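PDB 5T87: CdiI immunity protein from Cupriavidus taiwanensis, which binds its cognate CdiA toxin and probably neutralises it, protecting the cell from contact-dependent growth inhibition. Local coordinates for residues I35-D40 with V70-R75; Q6-I11 with A31-A36. All blocks are in the same frame, centred on the assembly; numbering follows the deposited sequence.

From the N terminus, the chain passes its short strand 4-5 and lays residues 6-11 along helix 25-38. Interaction 2 thereby closes a loop that holds helix 16-22. Interaction 1 closes the next one: the end of helix 25-38 meets helix 60-76, and helix 42-53 lies between them in sequence. The two loops follow one another, neither enclosing the other, and overlap at Ile35 and Ala36, which lie in a segment of each. Close to this overlap the contacts also touch directly. Tyr38 OH probably hydrogen-bonds Pro8 O, and Glu39 forms a salt bridge with Arg10. Helix 25-38 thus joins the N-terminal loop to the helical core.

Interaction 1: residues I35-D40 with V70-R75; sequences IAYYED and VGHLAR
Chi1 of -65° in His72 sets CG beside the backbone N and anti to the carbonyl carbon, standing the imidazole up in front of the Tyr37 ring. The result is a helix-helix contact of an all-helical fold, joining the last turn of helix 25-38 to helix 60-76, and it illustrates how a small residue lets two helices draw close. The backbones approach to 5.3 Å between Ala36 CA and Leu73 CA. Beside this point Ala36 CB touches His72 CB at 3.7 Å and also reaches the edge of the imidazole, near its plane.

The two rings form a T-shaped pair. Tyr37 turns its edge to one face of His72, with ring centroids 5.6 Å apart and planes at 90°; its CE1 lies above the rim of the imidazole, 4.1 Å from His72 CD2, and not over the centre. The same CE1 is met by Arg75 NH2 at 4.2 Å. Arg75 reaches it through a bend at chi3 (64°), which brings NH2 to CE1 with the guanidinium edge-on and its plane almost perpendicular to the tyrosine ring. This aromatic end of the contact belongs to the toxin interface: His72 NE2 is hydrogen-bonded to His46 NE2 of the CdiA toxin chain, while Tyr37 packs on the same histidine.

On another side of Ala36, Leu73 packs beside the C-terminal end of helix 25-38. Trp42 and Ala45 of helix 42-53 pack against it, and its CD2 methyl faces a cluster of backbone carbonyls. Two of these, on Ala36 and Glu39, accept hydrogen bonds from Arg76, which helps satisfy polar atoms where helix 25-38 stops. Leu73 CD2 lies 3.6 Å from Ile35 O, 3.9 Å from Ala36 O and 4.0 Å from Glu39 O.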
loop_
_atom_site.group_PDB
_atom_site.type_symbol
_atom_site.label_atom_id
_atom_site.label_comp_id
_atom_site.label_asym_id
_atom_site.label_seq_id
_atom_site.Cartn_x
_atom_site.Cartn_y
_atom_site.Cartn_z
ATOM N N ILE A 35 10.912 1.562 -2.424
ATOM C CA ILE A 35 10.993 0.115 -2.526
ATOM C C ILE A 35 9.690 -0.445 -3.082
ATOM O O ILE A 35 9.710 -1.227 -4.033
ATOM C CB ILE A 35 11.304 -0.525 -1.152
ATOM C CG1 ILE A 35 12.759 -0.254 -0.764
ATOM C CG2 ILE A 35 11.042 -2.019 -1.168
ATOM C CD1 ILE A 35 13.030 -0.413 0.715
ATOM N N ALA A 36 8.570 -0.062 -2.486
ATOM C CA ALA A 36 7.292 -0.643 -2.878
ATOM C C ALA A 36 6.987 -0.416 -4.351
ATOM O O ALA A 36 6.562 -1.349 -5.017
ATOM C CB ALA A 36 6.167 -0.105 -2.025
ATOM N N TYR A 37 7.255 0.793 -4.854
ATOM C CA TYR A 37 6.840 1.203 -6.204
ATOM C C TYR A 37 7.868 0.944 -7.294
ATOM O O TYR A 37 7.483 0.745 -8.444
ATOM C CB TYR A 37 6.449 2.714 -6.246
ATOM C CG TYR A 37 5.012 3.038 -5.876
ATOM C CD1 TYR A 37 4.379 2.361 -4.839
ATOM C CD2 TYR A 37 4.296 4.059 -6.534
ATOM C CE1 TYR A 37 3.075 2.654 -4.481
ATOM C CE2 TYR A 37 2.983 4.376 -6.165
ATOM C CZ TYR A 37 2.376 3.656 -5.134
ATOM O OH TYR A 37 1.081 3.860 -4.712
ATOM N N TYR A 38 9.156 0.977 -6.953
ATOM C CA TYR A 38 10.230 0.969 -7.970
ATOM C C TYR A 38 11.275 -0.165 -7.935
ATOM O O TYR A 38 11.905 -0.382 -8.958
ATOM C CB TYR A 38 10.945 2.329 -7.979
ATOM C CG TYR A 38 9.968 3.484 -7.995
ATOM C CD1 TYR A 38 9.070 3.641 -9.054
ATOM C CD2 TYR A 38 9.909 4.400 -6.945
ATOM C CE1 TYR A 38 8.150 4.677 -9.072
ATOM C CE2 TYR A 38 8.993 5.441 -6.952
ATOM C CZ TYR A 38 8.110 5.579 -8.017
ATOM O OH TYR A 38 7.187 6.623 -8.042
ATOM N N GLU A 39 11.478 -0.874 -6.821
ATOM C CA GLU A 39 12.486 -1.971 -6.796
ATOM C C GLU A 39 11.879 -3.285 -7.285
ATOM O O GLU A 39 10.722 -3.598 -6.985
ATOM C CB GLU A 39 13.139 -2.160 -5.418
ATOM C CG GLU A 39 13.880 -0.920 -4.877
ATOM C CD GLU A 39 15.109 -0.499 -5.702
ATOM O OE1 GLU A 39 15.770 -1.400 -6.285
ATOM O OE2 GLU A 39 15.417 0.732 -5.756
ATOM N N ASP A 40 12.659 -4.034 -8.059
ATOM C CA ASP A 40 12.180 -5.269 -8.694
ATOM C C ASP A 40 12.701 -6.548 -8.077
ATOM O O ASP A 40 12.234 -7.613 -8.429
ATOM C CB ASP A 40 12.537 -5.257 -10.191
ATOM C CG ASP A 40 11.656 -4.309 -10.993
ATOM O OD1 ASP A 40 10.586 -3.921 -10.473
ATOM O OD2 ASP A 40 12.024 -3.954 -12.141
ATOM N N VAL A 70 4.705 -4.126 1.562
ATOM C CA VAL A 70 4.863 -5.547 1.185
ATOM C C VAL A 70 3.698 -5.957 0.276
ATOM O O VAL A 70 3.891 -6.709 -0.695
ATOM C CB VAL A 70 5.021 -6.473 2.425
ATOM C CG1 VAL A 70 4.909 -7.954 2.063
ATOM C CG2 VAL A 70 6.360 -6.211 3.109
ATOM N N GLY A 71 2.513 -5.422 0.579
ATOM C CA GLY A 71 1.336 -5.567 -0.275
ATOM C C GLY A 71 1.554 -5.051 -1.676
ATOM O O GLY A 71 1.103 -5.663 -2.640
ATOM N N HIS A 72 2.254 -3.928 -1.783
ATOM C CA HIS A 72 2.549 -3.331 -3.079
ATOM C C HIS A 72 3.521 -4.167 -3.867
ATOM O O HIS A 72 3.311 -4.377 -5.067
ATOM C CB HIS A 72 3.098 -1.911 -2.937
ATOM C CG HIS A 72 2.119 -0.955 -2.356
ATOM N ND1 HIS A 72 0.785 -0.963 -2.695
ATOM C CD2 HIS A 72 2.272 0.038 -1.452
ATOM C CE1 HIS A 72 0.155 -0.013 -2.029
ATOM N NE2 HIS A 72 1.034 0.605 -1.263
ATOM N N LEU A 73 4.582 -4.638 -3.216
ATOM C CA LEU A 73 5.520 -5.544 -3.884
ATOM C C LEU A 73 4.812 -6.747 -4.464
ATOM O O LEU A 73 5.019 -7.084 -5.620
ATOM C CB LEU A 73 6.577 -6.049 -2.933
ATOM C CG LEU A 73 7.721 -5.123 -2.587
ATOM C CD1 LEU A 73 8.750 -5.914 -1.786
ATOM C CD2 LEU A 73 8.352 -4.558 -3.847
ATOM N N ALA A 74 3.969 -7.373 -3.651
ATOM C CA ALA A 74 3.213 -8.557 -4.052
ATOM C C ALA A 74 2.356 -8.307 -5.293
ATOM O O ALA A 74 2.301 -9.141 -6.199
ATOM C CB ALA A 74 2.326 -9.023 -2.909
ATOM N N ARG A 75 1.686 -7.163 -5.304
ATOM C CA ARG A 75 0.931 -6.708 -6.458
ATOM C C ARG A 75 1.786 -6.623 -7.736
ATOM O O ARG A 75 1.325 -6.995 -8.815
ATOM C CB ARG A 75 0.272 -5.346 -6.146
ATOM C CG ARG A 75 -0.281 -4.608 -7.353
ATOM C CD ARG A 75 -1.205 -3.468 -6.954
ATOM N NE ARG A 75 -0.563 -2.379 -6.201
ATOM C CZ ARG A 75 0.283 -1.471 -6.702
ATOM N NH1 ARG A 75 0.662 -1.513 -7.979
ATOM N NH2 ARG A 75 0.772 -0.522 -5.911
#

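Interaction 2: residues Q6-I11 with A31-A36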
loop_
_atom_site.group_PDB
_atom_site.type_symbol
_atom_site.label_atom_id
_atom_site.label_comp_id
_atom_site.label_asym_id
_atom_site.label_seq_id
_atom_site.Cartn_x
_atom_site.Cartn_y
_atom_site.Cartn_z
ATOM N N GLN A 6 0.442 12.286 -2.480
ATOM C CA GLN A 6 1.870 12.311 -2.812
ATOM C C GLN A 6 2.233 11.000 -3.487
ATOM O O GLN A 6 2.095 9.920 -2.907
ATOM C CB GLN A 6 2.758 12.559 -1.585
ATOM C CG GLN A 6 4.086 13.261 -1.902
ATOM C CD GLN A 6 4.891 13.648 -0.647
ATOM O OE1 GLN A 6 4.563 14.614 0.067
ATOM N NE2 GLN A 6 5.961 12.898 -0.384
ATOM N N GLU A 7 2.653 11.128 -4.739
ATOM C CA GLU A 7 3.212 10.048 -5.501
ATOM C C GLU A 7 4.652 9.869 -5.042
ATOM O O GLU A 7 5.410 10.834 -5.030
ATOM C CB GLU A 7 3.194 10.408 -6.975
ATOM C CG GLU A 7 3.539 9.265 -7.910
ATOM C CD GLU A 7 3.059 9.548 -9.310
ATOM O OE1 GLU A 7 2.920 8.597 -10.102
ATOM O OE2 GLU A 7 2.791 10.728 -9.612
ATOM N N PRO A 8 5.033 8.639 -4.664
ATOM C CA PRO A 8 6.376 8.360 -4.160
ATOM C C PRO A 8 7.534 8.770 -5.079
ATOM O O PRO A 8 7.525 8.448 -6.266
ATOM C CB PRO A 8 6.379 6.842 -4.004
ATOM C CG PRO A 8 4.957 6.461 -3.832
ATOM C CD PRO A 8 4.136 7.475 -4.543
ATOM N N ALA A 9 8.518 9.466 -4.510
ATOM C CA ALA A 9 9.775 9.769 -5.199
ATOM C C ALA A 9 10.625 8.514 -5.300
ATOM O O ALA A 9 10.539 7.637 -4.447
ATOM C CB ALA A 9 10.551 10.836 -4.442
ATOM N N ARG A 10 11.437 8.431 -6.354
ATOM C CA ARG A 10 12.404 7.346 -6.522
ATOM C C ARG A 10 13.700 7.685 -5.782
ATOM O O ARG A 10 14.424 8.597 -6.182
ATOM C CB ARG A 10 12.692 7.100 -8.012
ATOM C CG ARG A 10 14.050 6.463 -8.309
ATOM C CD ARG A 10 14.115 4.976 -7.968
ATOM N NE ARG A 10 15.468 4.438 -8.111
ATOM C CZ ARG A 10 15.763 3.144 -8.086
ATOM N NH1 ARG A 10 14.798 2.252 -7.936
ATOM N NH2 ARG A 10 17.021 2.744 -8.216
ATOM N N ILE A 11 13.975 6.947 -4.706
ATOM C CA ILE A 11 15.252 7.029 -3.986
ATOM C C ILE A 11 16.205 5.970 -4.542
ATOM O O ILE A 11 15.837 4.780 -4.611
ATOM C CB ILE A 11 15.082 6.809 -2.478
ATOM C CG1 ILE A 11 14.271 7.963 -1.869
ATOM C CG2 ILE A 11 16.444 6.715 -1.786
ATOM C CD1 ILE A 11 13.610 7.621 -0.547
ATOM N N ALA A 31 11.492 5.878 1.744
ATOM C CA ALA A 31 12.296 4.689 1.412
ATOM C C ALA A 31 11.423 3.451 1.222
ATOM O O ALA A 31 11.502 2.786 0.187
ATOM C CB ALA A 31 13.336 4.439 2.485
ATOM N N CYS A 32 10.564 3.171 2.201
ATOM C CA CYS A 32 9.606 2.081 2.079
ATOM C C CYS A 32 8.801 2.176 0.809
ATOM O O CYS A 32 8.629 1.197 0.109
ATOM C CB CYS A 32 8.669 2.038 3.277
ATOM S SG CYS A 32 9.534 1.553 4.797
ATOM N N LEU A 33 8.316 3.362 0.484
ATOM C CA LEU A 33 7.519 3.507 -0.728
ATOM C C LEU A 33 8.340 3.444 -2.010
ATOM O O LEU A 33 7.856 2.918 -3.013
ATOM C CB LEU A 33 6.697 4.777 -0.688
ATOM C CG LEU A 33 5.467 4.679 0.206
ATOM C CD1 LEU A 33 4.924 6.088 0.434
ATOM C CD2 LEU A 33 4.400 3.753 -0.386
ATOM N N SER A 34 9.569 3.951 -1.987
ATOM C CA SER A 34 10.442 3.832 -3.148
ATOM C C SER A 34 10.693 2.340 -3.477
ATOM O O SER A 34 10.663 1.918 -4.647
ATOM C CB SER A 34 11.753 4.568 -2.911
ATOM O OG SER A 34 12.462 4.704 -4.136
ATOM N N ILE A 35 10.912 1.562 -2.424
ATOM C CA ILE A 35 10.993 0.115 -2.526
ATOM C C ILE A 35 9.690 -0.445 -3.082
ATOM O O ILE A 35 9.710 -1.227 -4.033
ATOM C CB ILE A 35 11.304 -0.525 -1.152
ATOM C CG1 ILE A 35 12.759 -0.254 -0.764
ATOM C CG2 ILE A 35 11.042 -2.019 -1.168
ATOM C CD1 ILE A 35 13.030 -0.413 0.715
ATOM N N ALA A 36 8.570 -0.062 -2.486
ATOM C CA ALA A 36 7.292 -0.643 -2.878
ATOM C C ALA A 36 6.987 -0.416 -4.351
ATOM O O ALA A 36 6.562 -1.349 -5.017
ATOM C CB ALA A 36 6.167 -0.105 -2.025
#
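Residues Pro8 to Ile11 keep extended backbone angles as they pass over helix 25-38, drawing closest at Arg10 and Ser34, whose CA atoms are 5.3 Å apart. The pairing is a worked case of an extended loop segment tied to a helix in part by a side-chain-to-backbone bond. Ser34 supplies the side chain. Chi1 of -167° swings OG away from the serine's own N and out to the passing chain, where it accepts the amide hydrogen of Ile11, with Ile11 N to Ser34 OG 2.8 Å and an N-H...O angle of 157°.

Apolar contacts flank this bond. Pro8 lays the CB and CG of its ring against Leu33, CB to CB at 3.9 Å, and His46 of the CdiA toxin chain packs on both residues. Further along, Ile11 CD1 lies 3.6 Å from Ala31 N and packs near Ala31 CB at 4.4 Å, while Ile16 of helix 16-22 touches the isoleucine as well.

Chemically, a loop amide here is satisfied by a helical serine, and the apolar contacts probably help hold the loop in position, with the toxin meeting them at the Pro8-Leu33 end.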